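Local coordinates for uric acid degradation bifunctional protein PucL (Bacillus subtilis, PDB 6A4M) that catalyses the oxidation of urate by molecular oxygen, probably to 5-hydroxyisourate, and belongs to a bifunctional protein that probably also decarboxylates a later intermediate of uric acid breakdown, at residues V8-T13 with R74-Y79; K16-V21 with E80-E85; W202-T207 with P256-V261; D271-E276 with V284-R289. One frame throughout, in Å; residues are numbered along the deposited sequence.

Contact 1: residues V8-T13 with R74-Y79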
loop_
_atom_site.group_PDB
_atom_site.type_symbol
_atom_site.label_atom_id
_atom_site.label_comp_id
_atom_site.label_asym_id
_atom_site.label_seq_id
_atom_site.Cartn_x
_atom_site.Cartn_y
_atom_site.Cartn_z
ATOM N N VAL A 8 8.009 11.027 11.377
ATOM C CA VAL A 8 8.674 11.996 10.518
ATOM C C VAL A 8 7.792 12.213 9.291
ATOM O O VAL A 8 7.900 11.493 8.297
ATOM C CB VAL A 8 10.095 11.544 10.129
ATOM C CG1 VAL A 8 10.773 12.592 9.249
ATOM C CG2 VAL A 8 10.919 11.277 11.383
ATOM N N PHE A 9 6.902 13.196 9.393
ATOM C CA PHE A 9 6.039 13.596 8.281
ATOM C C PHE A 9 6.855 14.377 7.265
ATOM O O PHE A 9 7.642 15.256 7.638
ATOM C CB PHE A 9 4.882 14.487 8.756
ATOM C CG PHE A 9 3.774 13.742 9.451
ATOM C CD1 PHE A 9 3.915 13.324 10.773
ATOM C CD2 PHE A 9 2.573 13.481 8.794
ATOM C CE1 PHE A 9 2.887 12.650 11.421
ATOM C CE2 PHE A 9 1.541 12.811 9.440
ATOM C CZ PHE A 9 1.698 12.397 10.757
ATOM N N ALA A 10 6.660 14.059 5.990
ATOM C CA ALA A 10 7.296 14.785 4.900
ATOM C C ALA A 10 6.335 14.866 3.722
ATOM O O ALA A 10 5.867 13.837 3.238
ATOM C CB ALA A 10 8.588 14.091 4.497
ATOM N N TYR A 11 6.033 16.087 3.285
ATOM C CA TYR A 11 5.189 16.329 2.113
ATOM C C TYR A 11 6.037 16.915 0.989
ATOM O O TYR A 11 6.787 17.861 1.214
ATOM C CB TYR A 11 4.053 17.298 2.457
ATOM C CG TYR A 11 3.175 16.822 3.592
ATOM C CD1 TYR A 11 2.151 15.905 3.365
ATOM C CD2 TYR A 11 3.369 17.283 4.893
ATOM C CE1 TYR A 11 1.345 15.456 4.403
ATOM C CE2 TYR A 11 2.568 16.845 5.936
ATOM C CZ TYR A 11 1.555 15.930 5.686
ATOM O OH TYR A 11 0.758 15.483 6.713
ATOM N N ARG A 12 5.914 16.355 -0.213
ATOM C CA ARG A 12 6.648 16.826 -1.388
ATOM C C ARG A 12 5.664 17.229 -2.480
ATOM O O ARG A 12 4.847 16.410 -2.908
ATOM C CB ARG A 12 7.580 15.713 -1.884
ATOM C CG ARG A 12 8.273 15.929 -3.229
ATOM C CD ARG A 12 9.311 17.034 -3.204
ATOM N NE ARG A 12 9.693 17.409 -4.567
ATOM C CZ ARG A 12 10.587 16.779 -5.338
ATOM N NH1 ARG A 12 11.251 15.703 -4.913
ATOM N NH2 ARG A 12 10.823 17.240 -6.562
ATOM N N THR A 13 5.738 18.486 -2.920
ATOM C CA THR A 13 5.019 18.928 -4.115
ATOM C C THR A 13 5.859 18.659 -5.366
ATOM O O THR A 13 7.090 18.684 -5.320
ATOM C CB THR A 13 4.649 20.426 -4.061
ATOM O OG1 THR A 13 5.808 21.207 -3.743
ATOM C CG2 THR A 13 3.562 20.676 -3.021
ATOM N N ARG A 74 15.358 16.417 3.817
ATOM C CA ARG A 74 16.102 17.004 2.702
ATOM C C ARG A 74 16.334 15.994 1.570
ATOM O O ARG A 74 16.362 16.379 0.399
ATOM C CB ARG A 74 17.404 17.669 3.172
ATOM C CG ARG A 74 18.546 16.740 3.548
ATOM C CD ARG A 74 19.741 17.532 4.064
ATOM N NE ARG A 74 20.619 16.687 4.879
ATOM C CZ ARG A 74 20.764 16.747 6.207
ATOM N NH1 ARG A 74 20.100 17.634 6.956
ATOM N NH2 ARG A 74 21.601 15.901 6.801
ATOM N N HIS A 75 16.470 14.712 1.906
ATOM C CA HIS A 75 16.551 13.664 0.881
ATOM C C HIS A 75 15.253 13.468 0.089
ATOM O O HIS A 75 15.309 13.072 -1.069
ATOM C CB HIS A 75 17.051 12.337 1.462
ATOM C CG HIS A 75 18.539 12.283 1.612
ATOM N ND1 HIS A 75 19.210 12.942 2.618
ATOM C CD2 HIS A 75 19.488 11.682 0.857
ATOM C CE1 HIS A 75 20.507 12.738 2.485
ATOM N NE2 HIS A 75 20.703 11.973 1.427
ATOM N N LEU A 76 14.096 13.754 0.688
ATOM C CA LEU A 76 12.846 13.813 -0.084
ATOM C C LEU A 76 12.877 14.952 -1.116
ATOM O O LEU A 76 12.284 14.825 -2.189
ATOM C CB LEU A 76 11.619 13.954 0.830
ATOM C CG LEU A 76 10.245 13.893 0.143
ATOM C CD1 LEU A 76 10.021 12.578 -0.590
ATOM C CD2 LEU A 76 9.138 14.114 1.157
ATOM N N ALA A 77 13.563 16.050 -0.788
ATOM C CA ALA A 77 13.767 17.161 -1.728
ATOM C C ALA A 77 14.695 16.801 -2.898
ATOM O O ALA A 77 14.400 17.142 -4.042
ATOM C CB ALA A 77 14.286 18.398 -1.001
ATOM N N SER A 78 15.805 16.117 -2.615
ATOM C CA SER A 78 16.777 15.757 -3.659
ATOM C C SER A 78 16.417 14.487 -4.446
ATOM O O SER A 78 16.986 14.248 -5.512
ATOM C CB SER A 78 18.184 15.624 -3.063
ATOM O OG SER A 78 18.233 14.607 -2.083
ATOM N N TYR A 79 15.486 13.684 -3.925
ATOM C CA TYR A 79 15.068 12.421 -4.563
ATOM C C TYR A 79 14.378 12.661 -5.908
ATOM O O TYR A 79 13.393 13.392 -5.972
ATOM C CB TYR A 79 14.130 11.654 -3.624
ATOM C CG TYR A 79 13.500 10.411 -4.206
ATOM C CD1 TYR A 79 14.283 9.327 -4.600
ATOM C CD2 TYR A 79 12.110 10.299 -4.332
ATOM C CE1 TYR A 79 13.708 8.176 -5.119
ATOM C CE2 TYR A 79 11.525 9.153 -4.851
ATOM C CZ TYR A 79 12.327 8.094 -5.239
ATOM O OH TYR A 79 11.755 6.960 -5.757
#
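Arg12 and Leu76 carry this strand-helix contact of the T-fold, the antiparallel sheet with helices packed against it that uricases share. Strand 3-13 and helix 64-78 run nearly alongside each other here, their local axes 22° apart and 8.9 Å from one another at closest approach. The apolar part rests on one branch of Leu76: CD2 meets Ala10 CB at 3.4 Å. The same CD2 touches the root of the Arg12 side chain, with Arg12 CB 3.8 Å away, and thus spans two strand residues whose side chains emerge on the same face. Leu76 also touches Phe87 of helix 84-98, which ties the second helix to this packing.

The polar part belongs to the Arg12 guanidinium, which collects carbonyl oxygens at the end of the helix. CG lies opposite the backbone N (chi1 171°) and the chain then bends at chi2, carrying the charged end past Leu76 to the last helical turn. Ala77 O lies over one guanidinium face. On the strand side, Arg12 NE donates to Thr13 O at 3.0 Å, which helps fix the rotation of the group. Arg12 NH1 gives its main bond to Leu76 O at 3.0 Å, in that carbonyl's plane, and a weak one to Tyr79 O at 3.3 Å.

Contact 2: residues K16-V21 with E80-E85; sequences KPLTGV and EGTTTE
Thr82 turns its hydroxyl into the place between its own backbone N and carbonyl carbon (chi1 58°), which sends the methyl CG2 across to the backbone of Lys16 and Pro17. There CG2 lies 3.2 Å from Pro17 O and 3.4 Å from Lys16 O, so an apolar group meets two carbonyl oxygens. In Leu18, chi1 of 177° sets CG opposite the backbone N, and the branch CD1 comes to 3.6 Å from Thr82 OG1, the two side chains meeting at about a right angle. Lys16 is extended beyond CG; its methylenes pass Glu80 O, with CD 3.6 Å from that oxygen, while the amine end leads away from 80-85.

The contact is thus one of van der Waals packing, and its polar tie comes from a third residue: Asn34 ND2 donates to both Lys16 O and Thr82 O. Thr83 is the N-cap of helix 84-98, its OG1 bonded to Gly86 N and also to Tyr211 O. The loop 16-21, further anchored by backbone bonding of Leu18 with Arg32, follows strand 3-13 and packs against residues 80-83, which link helix 64-78 to helix 84-98.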
loop_
_atom_site.group_PDB
_atom_site.type_symbol
_atom_site.label_atom_id
_atom_site.label_comp_id
_atom_site.label_asym_id
_atom_site.label_seq_id
_atom_site.Cartn_x
_atom_site.Cartn_y
_atom_site.Cartn_z
ATOM N N LYS A 16 8.522 13.726 -9.378
ATOM C CA LYS A 16 8.506 13.225 -10.753
ATOM C C LYS A 16 7.296 12.306 -10.964
ATOM O O LYS A 16 7.102 11.379 -10.178
ATOM C CB LYS A 16 9.795 12.469 -11.078
ATOM C CG LYS A 16 10.009 12.245 -12.567
ATOM C CD LYS A 16 11.044 11.166 -12.837
ATOM C CE LYS A 16 11.305 11.017 -14.331
ATOM N NZ LYS A 16 11.745 9.641 -14.696
ATOM N N PRO A 17 6.465 12.572 -11.998
ATOM C CA PRO A 17 5.283 11.724 -12.219
ATOM C C PRO A 17 5.617 10.264 -12.534
ATOM O O PRO A 17 6.587 9.999 -13.240
ATOM C CB PRO A 17 4.596 12.371 -13.433
ATOM C CG PRO A 17 5.106 13.764 -13.486
ATOM C CD PRO A 17 6.492 13.725 -12.922
ATOM N N LEU A 18 4.822 9.337 -12.002
ATOM C CA LEU A 18 4.918 7.924 -12.375
ATOM C C LEU A 18 4.124 7.721 -13.664
ATOM O O LEU A 18 2.891 7.810 -13.659
ATOM C CB LEU A 18 4.379 7.022 -11.256
ATOM C CG LEU A 18 4.323 5.505 -11.486
ATOM C CD1 LEU A 18 5.670 4.938 -11.897
ATOM C CD2 LEU A 18 3.820 4.813 -10.229
ATOM N N THR A 19 4.839 7.471 -14.762
ATOM C CA THR A 19 4.239 7.290 -16.089
ATOM C C THR A 19 4.793 6.040 -16.756
ATOM O O THR A 19 5.816 5.503 -16.329
ATOM C CB THR A 19 4.511 8.508 -16.994
ATOM O OG1 THR A 19 5.924 8.727 -17.100
ATOM C CG2 THR A 19 3.854 9.759 -16.422
ATOM N N GLY A 20 4.106 5.583 -17.800
ATOM C CA GLY A 20 4.509 4.391 -18.550
ATOM C C GLY A 20 4.341 3.076 -17.803
ATOM O O GLY A 20 5.068 2.114 -18.069
ATOM N N VAL A 21 3.383 3.029 -16.875
ATOM C CA VAL A 21 3.090 1.802 -16.113
ATOM C C VAL A 21 2.370 0.768 -16.986
ATOM O O VAL A 21 1.751 1.122 -17.993
ATOM C CB VAL A 21 2.255 2.079 -14.834
ATOM C CG1 VAL A 21 2.962 3.092 -13.938
ATOM C CG2 VAL A 21 0.829 2.529 -15.162
ATOM N N GLU A 80 14.897 12.032 -6.964
ATOM C CA GLU A 80 14.421 12.248 -8.340
ATOM C C GLU A 80 13.625 11.075 -8.934
ATOM O O GLU A 80 13.414 11.029 -10.148
ATOM C CB GLU A 80 15.605 12.582 -9.255
ATOM C CG GLU A 80 16.473 13.716 -8.729
ATOM C CD GLU A 80 17.440 14.284 -9.751
ATOM O OE1 GLU A 80 17.261 14.068 -10.968
ATOM O OE2 GLU A 80 18.386 14.976 -9.323
ATOM N N GLY A 81 13.176 10.147 -8.083
ATOM C CA GLY A 81 12.353 9.010 -8.506
ATOM C C GLY A 81 10.864 9.283 -8.355
ATOM O O GLY A 81 10.459 10.397 -8.002
ATOM N N THR A 82 10.059 8.252 -8.615
ATOM C CA THR A 82 8.596 8.373 -8.703
ATOM C C THR A 82 7.813 7.702 -7.563
ATOM O O THR A 82 6.599 7.893 -7.470
ATOM C CB THR A 82 8.083 7.782 -10.041
ATOM O OG1 THR A 82 8.482 6.409 -10.154
ATOM C CG2 THR A 82 8.640 8.554 -11.223
ATOM N N THR A 83 8.495 6.946 -6.698
ATOM C CA THR A 83 7.834 6.080 -5.716
ATOM C C THR A 83 8.409 6.196 -4.307
ATOM O O THR A 83 9.595 6.482 -4.124
ATOM C CB THR A 83 7.971 4.601 -6.115
ATOM O OG1 THR A 83 9.361 4.251 -6.176
ATOM C CG2 THR A 83 7.306 4.335 -7.459
ATOM N N THR A 84 7.552 5.931 -3.323
ATOM C CA THR A 84 7.957 5.793 -1.923
ATOM C C THR A 84 8.953 4.641 -1.726
ATOM O O THR A 84 9.874 4.755 -0.921
ATOM C CB THR A 84 6.723 5.583 -1.017
ATOM O OG1 THR A 84 5.874 6.728 -1.118
ATOM C CG2 THR A 84 7.118 5.388 0.448
ATOM N N GLU A 85 8.766 3.547 -2.462
ATOM C CA GLU A 85 9.687 2.398 -2.404
ATOM C C GLU A 85 11.118 2.795 -2.783
ATOM O O GLU A 85 12.078 2.406 -2.110
ATOM C CB GLU A 85 9.206 1.261 -3.317
ATOM C CG GLU A 85 7.942 0.547 -2.837
ATOM C CD GLU A 85 6.639 1.105 -3.405
ATOM O OE1 GLU A 85 6.546 2.328 -3.659
ATOM O OE2 GLU A 85 5.693 0.312 -3.592
#

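Contact 3: residues W202-T207 with P256-V261; sequences WQYENT and PQLTDV
Gln203 uses both its backbone polar groups on the facing segment: its N donates to Asp260 O at 3.3 Å, and its O accepts from Thr259 N at 3.0 Å. Two residues further on, Glu205 N donates to Gln257 O at 2.9 Å, and the approach is almost straight onto the oxygen. Two CA-H...O contacts lie beside these bonds, from Trp202 CA to Asp260 O and from Leu258 CA to Gln203 O, so each of these two oxygens meets a CA as well as an N-H. The Leu258 carbonyl is satisfied from outside the pair, by Arg301 NH1.

Strands 194-204 and 258-267 are antiparallel neighbours in the large sheet of the T-fold, joined along the chain through helices 221-233 and 240-254. Trp202 and Val261 form a non-hydrogen-bonded pair here, and each strand bonds its other neighbour through the backbone, Trp202 with Ser160 and Val261 with Val299. The chain turns a corner at Thr259, and Leu258 lies just before it. With CG opposite its carbonyl carbon (chi1 -55°), Leu258 brings CD2 over the face of Tyr204, 4.1 Å from the ring centroid, in a CH-pi contact. The same methyl approaches the Trp202 indole obliquely, 3.6 Å from its CD1. Tyr204 CE1 lies at the edge of that indole, in its plane; the Tyr204 hydroxyl is bonded to Val219 N.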
loop_
_atom_site.group_PDB
_atom_site.type_symbol
_atom_site.label_atom_id
_atom_site.label_comp_id
_atom_site.label_asym_id
_atom_site.label_seq_id
_atom_site.Cartn_x
_atom_site.Cartn_y
_atom_site.Cartn_z
ATOM N N TRP A 202 3.071 -7.600 -0.576
ATOM C CA TRP A 202 3.714 -8.329 -1.671
ATOM C C TRP A 202 5.228 -8.101 -1.709
ATOM O O TRP A 202 5.715 -7.005 -1.410
ATOM C CB TRP A 202 3.083 -7.958 -3.020
ATOM C CG TRP A 202 3.113 -6.499 -3.344
ATOM C CD1 TRP A 202 4.089 -5.830 -4.026
ATOM C CD2 TRP A 202 2.118 -5.524 -3.009
ATOM N NE1 TRP A 202 3.767 -4.497 -4.135
ATOM C CE2 TRP A 202 2.563 -4.280 -3.521
ATOM C CE3 TRP A 202 0.894 -5.575 -2.326
ATOM C CZ2 TRP A 202 1.825 -3.101 -3.371
ATOM C CZ3 TRP A 202 0.159 -4.399 -2.177
ATOM C CH2 TRP A 202 0.630 -3.179 -2.698
ATOM N N GLN A 203 5.957 -9.156 -2.070
ATOM C CA GLN A 203 7.410 -9.115 -2.203
ATOM C C GLN A 203 7.787 -9.382 -3.654
ATOM O O GLN A 203 7.228 -10.279 -4.291
ATOM C CB GLN A 203 8.062 -10.155 -1.289
ATOM C CG GLN A 203 7.896 -9.854 0.190
ATOM C CD GLN A 203 8.602 -10.861 1.080
ATOM O OE1 GLN A 203 8.327 -12.056 1.018
ATOM N NE2 GLN A 203 9.512 -10.378 1.920
ATOM N N TYR A 204 8.730 -8.596 -4.167
ATOM C CA TYR A 204 9.222 -8.756 -5.533
ATOM C C TYR A 204 10.320 -9.816 -5.572
ATOM O O TYR A 204 11.109 -9.933 -4.636
ATOM C CB TYR A 204 9.802 -7.446 -6.060
ATOM C CG TYR A 204 8.806 -6.336 -6.294
ATOM C CD1 TYR A 204 8.359 -5.535 -5.241
ATOM C CD2 TYR A 204 8.337 -6.055 -7.576
ATOM C CE1 TYR A 204 7.461 -4.498 -5.460
ATOM C CE2 TYR A 204 7.440 -5.023 -7.804
ATOM C CZ TYR A 204 7.004 -4.249 -6.745
ATOM O OH TYR A 204 6.120 -3.221 -6.972
ATOM N N GLU A 205 10.364 -10.575 -6.665
ATOM C CA GLU A 205 11.489 -11.471 -6.947
ATOM C C GLU A 205 12.752 -10.631 -7.149
ATOM O O GLU A 205 13.797 -10.911 -6.565
ATOM C CB GLU A 205 11.214 -12.316 -8.198
ATOM C CG GLU A 205 12.165 -13.496 -8.390
ATOM C CD GLU A 205 12.175 -14.041 -9.812
ATOM O OE1 GLU A 205 11.205 -13.814 -10.568
ATOM O OE2 GLU A 205 13.168 -14.705 -10.179
ATOM N N ASN A 206 12.622 -9.593 -7.972
ATOM C CA ASN A 206 13.701 -8.651 -8.255
ATOM C C ASN A 206 13.428 -7.337 -7.528
ATOM O O ASN A 206 12.475 -6.625 -7.845
ATOM C CB ASN A 206 13.819 -8.441 -9.769
ATOM C CG ASN A 206 14.411 -9.650 -10.479
ATOM O OD1 ASN A 206 15.325 -10.305 -9.969
ATOM N ND2 ASN A 206 13.892 -9.954 -11.664
ATOM N N THR A 207 14.282 -7.019 -6.561
ATOM C CA THR A 207 14.036 -5.924 -5.618
ATOM C C THR A 207 14.065 -4.523 -6.279
ATOM O O THR A 207 13.430 -3.588 -5.785
ATOM C CB THR A 207 15.001 -6.034 -4.403
ATOM O OG1 THR A 207 14.371 -5.519 -3.227
ATOM C CG2 THR A 207 16.330 -5.314 -4.641
ATOM N N PRO A 256 3.707 -11.432 -12.555
ATOM C CA PRO A 256 4.732 -12.491 -12.403
ATOM C C PRO A 256 6.051 -12.054 -11.721
ATOM O O PRO A 256 6.808 -12.909 -11.261
ATOM C CB PRO A 256 4.974 -12.971 -13.845
ATOM C CG PRO A 256 4.459 -11.886 -14.722
ATOM C CD PRO A 256 3.348 -11.218 -13.972
ATOM N N GLN A 257 6.310 -10.745 -11.680
ATOM C CA GLN A 257 7.372 -10.139 -10.838
ATOM C C GLN A 257 7.358 -10.603 -9.373
ATOM O O GLN A 257 8.417 -10.753 -8.759
ATOM C CB GLN A 257 7.267 -8.600 -10.794
ATOM C CG GLN A 257 7.090 -7.856 -12.113
ATOM C CD GLN A 257 5.692 -7.278 -12.289
ATOM O OE1 GLN A 257 5.505 -6.061 -12.280
ATOM N NE2 GLN A 257 4.708 -8.146 -12.443
ATOM N N LEU A 258 6.160 -10.795 -8.816
ATOM C CA LEU A 258 5.993 -11.070 -7.386
ATOM C C LEU A 258 6.260 -12.533 -7.036
ATOM O O LEU A 258 5.908 -13.439 -7.792
ATOM C CB LEU A 258 4.584 -10.673 -6.925
ATOM C CG LEU A 258 4.166 -9.223 -7.205
ATOM C CD1 LEU A 258 2.720 -8.991 -6.796
ATOM C CD2 LEU A 258 5.093 -8.239 -6.504
ATOM N N THR A 259 6.883 -12.745 -5.879
ATOM C CA THR A 259 7.153 -14.081 -5.346
ATOM C C THR A 259 5.977 -14.592 -4.509
ATOM O O THR A 259 5.588 -15.753 -4.622
ATOM C CB THR A 259 8.422 -14.072 -4.472
ATOM O OG1 THR A 259 9.526 -13.583 -5.244
ATOM C CG2 THR A 259 8.750 -15.475 -3.952
ATOM N N ASP A 260 5.436 -13.724 -3.658
ATOM C CA ASP A 260 4.331 -14.086 -2.769
ATOM C C ASP A 260 3.505 -12.867 -2.365
ATOM O O ASP A 260 3.979 -11.730 -2.444
ATOM C CB ASP A 260 4.857 -14.811 -1.524
ATOM C CG ASP A 260 6.039 -14.100 -0.882
ATOM O OD1 ASP A 260 5.877 -12.948 -0.424
ATOM O OD2 ASP A 260 7.135 -14.698 -0.836
ATOM N N VAL A 261 2.269 -13.133 -1.939
ATOM C CA VAL A 261 1.326 -12.107 -1.490
ATOM C C VAL A 261 0.780 -12.532 -0.126
ATOM O O VAL A 261 0.203 -13.612 -0.011
ATOM C CB VAL A 261 0.156 -11.944 -2.486
ATOM C CG1 VAL A 261 -0.688 -10.717 -2.153
ATOM C CG2 VAL A 261 0.678 -11.844 -3.916
#

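Contact 4: residues D271-E276 with V284-R289; sequences DTVVEE and VYTEPR
Val284 O is gripped by two backbone donors, Val273 N at 3.1 Å and Val274 N at 3.3 Å, the mark of a classic beta bulge in the hairpin of strands 271-274 and 284-286. Both N-H groups reach the oxygen from the same face of its carbonyl plane. Before the bulge, Asp271 and Thr286 are a regular hydrogen-bonded pair, with Thr286 N 2.8 Å from Asp271 O and Asp271 N donating in return to Thr286 O.

The side chains follow this register. The two branches of Val273 have different partners: CG2 meets Val284 CG1 at 3.6 Å and CG1 meets Thr286 CG2 at 3.5 Å. On the other face Thr272 stands alongside Tyr285, its OG1 lying obliquely by the ring, 3.5 Å from CE2. Tyr285 holds CG opposite its carbonyl carbon (chi1 -51°), which sets the ring beside the Thr272 side chain, the two pointing the same way.

Farther out, Asp271 OD2 rests against Pro288 and accepts from a water at 2.7 Å; that water in turn accepts from Arg289 N, tying the outgoing chain to the strand. Trp270 and Pro193 border the Tyr285 side chain, and Arg192 touches Thr272. The hairpin is a small two-stranded sheet at the surface, placed along the chain between strand 258-267 and strand 293-300 of the large sheet.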
loop_
_atom_site.group_PDB
_atom_site.type_symbol
_atom_site.label_atom_id
_atom_site.label_comp_id
_atom_site.label_asym_id
_atom_site.label_seq_id
_atom_site.Cartn_x
_atom_site.Cartn_y
_atom_site.Cartn_z
ATOM N N ASP A 271 -24.482 -7.585 12.954
ATOM C CA ASP A 271 -25.554 -8.397 13.535
ATOM C C ASP A 271 -26.898 -7.975 12.950
ATOM O O ASP A 271 -27.175 -6.782 12.834
ATOM C CB ASP A 271 -25.581 -8.247 15.059
ATOM C CG ASP A 271 -24.378 -8.889 15.735
ATOM O OD1 ASP A 271 -23.770 -9.807 15.146
ATOM O OD2 ASP A 271 -24.054 -8.483 16.873
ATOM N N THR A 272 -27.721 -8.959 12.584
ATOM C CA THR A 272 -29.066 -8.701 12.068
ATOM C C THR A 272 -29.983 -8.337 13.226
ATOM O O THR A 272 -29.924 -8.964 14.280
ATOM C CB THR A 272 -29.661 -9.932 11.350
ATOM O OG1 THR A 272 -28.705 -10.479 10.437
ATOM C CG2 THR A 272 -30.922 -9.555 10.578
ATOM N N VAL A 273 -30.811 -7.315 13.026
ATOM C CA VAL A 273 -31.843 -6.935 14.002
ATOM C C VAL A 273 -33.259 -7.132 13.443
ATOM O O VAL A 273 -34.138 -7.591 14.169
ATOM C CB VAL A 273 -31.636 -5.501 14.561
ATOM C CG1 VAL A 273 -30.315 -5.410 15.308
ATOM C CG2 VAL A 273 -31.677 -4.439 13.474
ATOM N N VAL A 274 -33.474 -6.788 12.171
ATOM C CA VAL A 274 -34.732 -7.060 11.466
ATOM C C VAL A 274 -34.437 -7.979 10.275
ATOM O O VAL A 274 -33.795 -7.565 9.307
ATOM C CB VAL A 274 -35.409 -5.758 10.976
ATOM C CG1 VAL A 274 -36.739 -6.067 10.296
ATOM C CG2 VAL A 274 -35.604 -4.782 12.135
ATOM N N GLU A 275 -34.907 -9.221 10.359
ATOM C CA GLU A 275 -34.650 -10.234 9.325
ATOM C C GLU A 275 -35.533 -10.054 8.082
ATOM O O GLU A 275 -35.087 -10.329 6.968
ATOM C CB GLU A 275 -34.852 -11.642 9.907
ATOM C CG GLU A 275 -34.249 -12.777 9.087
ATOM C CD GLU A 275 -32.731 -12.826 9.156
ATOM O OE1 GLU A 275 -32.181 -12.836 10.282
ATOM O OE2 GLU A 275 -32.087 -12.864 8.081
ATOM N N GLU A 276 -36.772 -9.596 8.283
ATOM C CA GLU A 276 -37.790 -9.542 7.228
ATOM C C GLU A 276 -38.465 -8.167 7.184
ATOM O O GLU A 276 -38.981 -7.701 8.199
ATOM C CB GLU A 276 -38.858 -10.616 7.494
ATOM C CG GLU A 276 -39.316 -11.364 6.252
ATOM C CD GLU A 276 -38.324 -12.421 5.806
ATOM O OE1 GLU A 276 -37.840 -13.193 6.665
ATOM O OE2 GLU A 276 -38.038 -12.488 4.591
ATOM N N VAL A 284 -32.309 -4.834 8.118
ATOM C CA VAL A 284 -31.627 -3.869 8.982
ATOM C C VAL A 284 -30.627 -4.608 9.868
ATOM O O VAL A 284 -30.941 -5.671 10.412
ATOM C CB VAL A 284 -32.617 -3.064 9.848
ATOM C CG1 VAL A 284 -31.882 -2.097 10.773
ATOM C CG2 VAL A 284 -33.587 -2.301 8.953
ATOM N N TYR A 285 -29.429 -4.032 10.000
ATOM C CA TYR A 285 -28.350 -4.587 10.819
ATOM C C TYR A 285 -27.825 -3.538 11.789
ATOM O O TYR A 285 -28.147 -2.355 11.670
ATOM C CB TYR A 285 -27.184 -5.057 9.949
ATOM C CG TYR A 285 -27.549 -5.976 8.815
ATOM C CD1 TYR A 285 -27.936 -5.465 7.580
ATOM C CD2 TYR A 285 -27.485 -7.361 8.963
ATOM C CE1 TYR A 285 -28.265 -6.303 6.528
ATOM C CE2 TYR A 285 -27.813 -8.209 7.914
ATOM C CZ TYR A 285 -28.199 -7.673 6.701
ATOM O OH TYR A 285 -28.520 -8.497 5.655
ATOM N N THR A 286 -26.994 -3.976 12.733
ATOM C CA THR A 286 -26.330 -3.069 13.670
ATOM C C THR A 286 -24.896 -3.502 13.970
ATOM O O THR A 286 -24.458 -4.587 13.580
ATOM C CB THR A 286 -27.133 -2.916 14.983
ATOM O OG1 THR A 286 -26.606 -1.819 15.737
ATOM C CG2 THR A 286 -27.092 -4.190 15.832
ATOM N N GLU A 287 -24.174 -2.634 14.669
ATOM C CA GLU A 287 -22.771 -2.869 14.988
ATOM C C GLU A 287 -22.679 -4.020 15.997
ATOM O O GLU A 287 -23.438 -4.042 16.975
ATOM C CB GLU A 287 -22.134 -1.592 15.559
ATOM C CG GLU A 287 -20.610 -1.556 15.504
ATOM C CD GLU A 287 -20.044 -1.246 14.127
ATOM O OE1 GLU A 287 -20.780 -1.255 13.118
ATOM O OE2 GLU A 287 -18.830 -0.986 14.053
ATOM N N PRO A 288 -21.773 -4.988 15.755
ATOM C CA PRO A 288 -21.626 -6.098 16.691
ATOM C C PRO A 288 -20.779 -5.728 17.907
ATOM O O PRO A 288 -20.312 -4.592 18.024
ATOM C CB PRO A 288 -20.917 -7.161 15.847
ATOM C CG PRO A 288 -20.068 -6.373 14.919
ATOM C CD PRO A 288 -20.859 -5.130 14.605
ATOM N N ARG A 289 -20.591 -6.698 18.798
ATOM C CA ARG A 289 -19.652 -6.560 19.908
ATOM C C ARG A 289 -18.214 -6.537 19.351
ATOM O O ARG A 289 -17.987 -7.012 18.233
ATOM C CB ARG A 289 -19.827 -7.711 20.905
ATOM C CG ARG A 289 -21.178 -7.744 21.610
ATOM C CD ARG A 289 -21.188 -8.752 22.753
ATOM N NE ARG A 289 -22.385 -8.663 23.594
ATOM C CZ ARG A 289 -23.584 -9.185 23.307
ATOM N NH1 ARG A 289 -23.799 -9.852 22.171
ATOM N NH2 ARG A 289 -24.589 -9.035 24.167
HETATM O O HOH W 1 -21.798 -9.226 18.215
#

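Overall arrangement
Contacts 1 and 2 are consecutive along both of their chain paths: strand 3-13 leads into the loop 16-21, and the end of helix 64-78 into 80-85. Contact 1 adds a guanidinium on helix-end carbonyls to its apolar packing, whereas contact 2 has packing alone between its segments. Contact 3 reaches the same large sheet as contact 1, but joins strand to strand by backbone bonds over a largely buried aromatic and leucine cluster. Contact 4 is also backbone-bonded, yet it lies wholly at the surface, its centre 41 Å from that of contact 3; its side-chain packing is exposed, and a water bridges one end. Contacts 1, 2 and 3 are all partly buried.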